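Local coordinates for UPF0147 protein Ta0600 (Thermoplasma acidophilum DSM 1728, PDB 2QSB), which is of unknown function and belongs to the uncharacterised UPF0147 family, folding as a single-chain four-helix bundle, at residues T56-L61 with T80-L85. Residues are numbered along the deposited sequence; the frame is centred on the assembly and turned at random.
Sequences TVLSML and TIISKL
I81 meets L61 through its CG2 branch. That methyl lies 3.5 Å from L61 CD1, and the two side chains meet roughly perpendicular to each other. With CG1 of I81 anti to the carbonyl carbon (chi1 -64°), CG2 is turned to L61. I81 also touches L18 and L19 of helix 6-23, so it links a third helix to the pair. I82 comes next and serves two residues with its two branches. Its CG1 sits 3.7 Å from L61 CB, and its CD1 also lies against CB and the backbone C of L61. Its CG2 goes to L58, 3.8 Å from CD2. The same L58 methyl rests 3.7 Å from the carbonyl O of I82, so it packs against backbone as well as side chain. With I82 cut back to an alanine, the loss of CG1, CD1 and CG2 is likely to open a gap beside L61 CB and leave L58 CD2 without the methyl it packs on. L85, one turn on from I81, closes the contact. Its CB is 3.8 Å from L58 CD2, and the two leucine side chains pass alongside each other, pointing opposite ways. Its CD1 is 3.7 Å from V57 CG1 and also touches L61 CD1. V57 and L61 also touch S39 of helix 30-43. The segments run nearly antiparallel, at 156°, within helices 50-65 and 72-88 of the four-helix bundle. Four of the six touching residues are buried. The two helices are therefore joined here by van der Waals packing of aliphatic groups, with no polar or charged pair between the segments.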
ATOM      1  N   THR A  56       5.877  -8.311   0.718  1.00 11.33           N
ATOM      2  CA  THR A  56       4.538  -8.866   0.898  1.00 11.71           C
ATOM      3  C   THR A  56       3.481  -7.835   0.511  1.00  9.83           C
ATOM      4  O   THR A  56       2.501  -8.151  -0.175  1.00  9.55           O
ATOM      5  CB  THR A  56       4.364  -9.321   2.334  1.00 12.19           C
ATOM      6  OG1 THR A  56       5.374 -10.325   2.569  1.00 15.34           O
ATOM      7  CG2 THR A  56       2.963  -9.881   2.562  1.00 13.07           C
ATOM      8  N   VAL A  57       3.666  -6.602   0.977  1.00  8.55           N
ATOM      9  CA  VAL A  57       2.705  -5.561   0.641  1.00  8.48           C
ATOM     10  C   VAL A  57       2.666  -5.288  -0.877  1.00  8.27           C
ATOM     11  O   VAL A  57       1.599  -5.125  -1.456  1.00  8.44           O
ATOM     12  CB  VAL A  57       2.973  -4.285   1.459  1.00  8.86           C
ATOM     13  CG1 VAL A  57       2.053  -3.164   1.004  1.00  9.52           C
ATOM     14  CG2 VAL A  57       2.724  -4.584   2.950  1.00  9.99           C
ATOM     15  N   LEU A  58       3.836  -5.241  -1.511  1.00  8.11           N
ATOM     16  CA  LEU A  58       3.872  -5.076  -2.964  1.00  8.59           C
ATOM     17  C   LEU A  58       3.057  -6.162  -3.661  1.00  8.83           C
ATOM     18  O   LEU A  58       2.309  -5.881  -4.608  1.00  9.80           O
ATOM     19  CB  LEU A  58       5.322  -5.068  -3.465  1.00  9.35           C
ATOM     20  CG  LEU A  58       6.026  -3.728  -3.290  1.00  9.40           C
ATOM     21  CD1 LEU A  58       7.494  -3.874  -3.447  1.00 11.01           C
ATOM     22  CD2 LEU A  58       5.426  -2.681  -4.253  1.00 11.13           C
ATOM     23  N   SER A  59       3.148  -7.403  -3.190  1.00  9.21           N
ATOM     24  CA  SER A  59       2.378  -8.484  -3.806  1.00 10.04           C
ATOM     25  C   SER A  59       0.887  -8.237  -3.640  1.00  9.88           C
ATOM     26  O   SER A  59       0.104  -8.397  -4.585  1.00 10.41           O
ATOM     27  CB  SER A  59       2.778  -9.798  -3.158  1.00 11.09           C
ATOM     28  OG  SER A  59       2.027 -10.869  -3.712  1.00 12.07           O
HETATM   29  N   MSE A  60       0.490  -7.859  -2.424  0.70  9.34           N
HETATM   30  CA  MSE A  60      -0.923  -7.645  -2.136  0.70 10.30           C
HETATM   31  C   MSE A  60      -1.489  -6.513  -3.016  0.70  9.60           C
HETATM   32  O   MSE A  60      -2.555  -6.657  -3.632  0.70 10.58           O
HETATM   33  CB  MSE A  60      -1.097  -7.315  -0.649  0.70 10.78           C
HETATM   34  CG  MSE A  60      -0.719  -8.490   0.288  0.70 12.01           C
HETATM   35 SE   MSE A  60      -0.200  -8.004   2.132  0.55 16.79          SE
HETATM   36  CE  MSE A  60      -1.800  -7.072   2.706  0.70 15.84           C
ATOM     37  N   LEU A  61      -0.756  -5.397  -3.115  1.00  8.64           N
ATOM     38  CA  LEU A  61      -1.238  -4.240  -3.845  1.00  9.56           C
ATOM     39  C   LEU A  61      -1.242  -4.512  -5.336  1.00  9.71           C
ATOM     40  O   LEU A  61      -2.124  -4.055  -6.048  1.00 10.62           O
ATOM     41  CB  LEU A  61      -0.402  -3.003  -3.516  1.00  9.84           C
ATOM     42  CG  LEU A  61      -0.430  -2.563  -2.043  1.00  9.27           C
ATOM     43  CD1 LEU A  61       0.435  -1.326  -1.828  1.00 11.14           C
ATOM     44  CD2 LEU A  61      -1.853  -2.360  -1.487  1.00 12.20           C
ATOM     45  N   THR A  80       0.437   4.589  -7.029  1.00  7.64           N
ATOM     46  CA  THR A  80       1.214   5.592  -6.297  1.00  8.24           C
ATOM     47  C   THR A  80       1.906   4.956  -5.086  1.00  7.77           C
ATOM     48  O   THR A  80       3.115   5.162  -4.854  1.00  8.37           O
ATOM     49  CB  THR A  80       0.273   6.724  -5.850  1.00  8.91           C
ATOM     50  OG1 THR A  80      -0.300   7.308  -7.017  1.00 10.71           O
ATOM     51  CG2 THR A  80       0.989   7.794  -5.038  1.00  9.67           C
ATOM     52  N   ILE A  81       1.153   4.148  -4.318  1.00  7.34           N
ATOM     53  CA  ILE A  81       1.723   3.488  -3.147  1.00  7.61           C
ATOM     54  C   ILE A  81       2.783   2.463  -3.567  1.00  7.86           C
ATOM     55  O   ILE A  81       3.882   2.421  -2.974  1.00  8.05           O
ATOM     56  CB  ILE A  81       0.608   2.850  -2.314  1.00  7.26           C
ATOM     57  CG1 ILE A  81      -0.324   3.917  -1.753  1.00  8.69           C
ATOM     58  CG2 ILE A  81       1.210   2.031  -1.188  1.00  8.97           C
ATOM     59  CD1 ILE A  81      -1.688   3.380  -1.320  1.00  8.51           C
ATOM     60  N   ILE A  82       2.460   1.649  -4.574  1.00  7.53           N
ATOM     61  CA  ILE A  82       3.417   0.674  -5.089  1.00  7.20           C
ATOM     62  C   ILE A  82       4.719   1.379  -5.483  1.00  7.70           C
ATOM     63  O   ILE A  82       5.808   0.885  -5.170  1.00  8.77           O
ATOM     64  CB  ILE A  82       2.829  -0.058  -6.288  1.00  7.62           C
ATOM     65  CG1 ILE A  82       1.747  -1.044  -5.827  1.00  8.26           C
ATOM     66  CG2 ILE A  82       3.914  -0.747  -7.136  1.00  8.72           C
ATOM     67  CD1 ILE A  82       0.865  -1.599  -6.945  1.00  9.83           C
ATOM     68  N   SER A  83       4.604   2.531  -6.142  0.50  7.57           N
ATOM     69  CA  SER A  83       5.766   3.247  -6.652  0.50  7.70           C
ATOM     70  C   SER A  83       6.694   3.759  -5.551  0.50  8.26           C
ATOM     71  O   SER A  83       7.920   3.799  -5.717  0.50  8.70           O
ATOM     72  CB  SER A  83       5.301   4.392  -7.533  0.50  7.64           C
ATOM     73  OG  SER A  83       4.639   3.880  -8.678  0.50  7.91           O
ATOM     74  N   LYS A  84       6.113   4.139  -4.420  1.00  8.36           N
ATOM     75  CA  LYS A  84       6.889   4.577  -3.270  1.00  8.67           C
ATOM     76  C   LYS A  84       7.519   3.386  -2.561  1.00  9.42           C
ATOM     77  O   LYS A  84       8.676   3.458  -2.129  1.00 10.35           O
ATOM     78  CB  LYS A  84       6.001   5.394  -2.323  1.00  9.13           C
ATOM     79  CG  LYS A  84       5.586   6.732  -2.932  1.00  9.34           C
ATOM     80  CD  LYS A  84       4.736   7.529  -1.973  1.00 10.38           C
ATOM     81  CE  LYS A  84       4.268   8.856  -2.513  1.00 11.38           C
ATOM     82  NZ  LYS A  84       5.386   9.839  -2.695  1.00 11.71           N
ATOM     83  N   LEU A  85       6.778   2.279  -2.439  1.00  9.41           N
ATOM     84  CA  LEU A  85       7.370   1.071  -1.861  1.00 10.47           C
ATOM     85  C   LEU A  85       8.537   0.529  -2.680  1.00 10.91           C
ATOM     86  O   LEU A  85       9.516   0.039  -2.115  1.00 12.52           O
ATOM     87  CB  LEU A  85       6.317  -0.018  -1.686  1.00 10.47           C
ATOM     88  CG  LEU A  85       5.336   0.248  -0.560  1.00 11.06           C
ATOM     89  CD1 LEU A  85       4.149  -0.695  -0.716  1.00 12.56           C
ATOM     90  CD2 LEU A  85       6.068   0.069   0.790  1.00 13.61           C
TER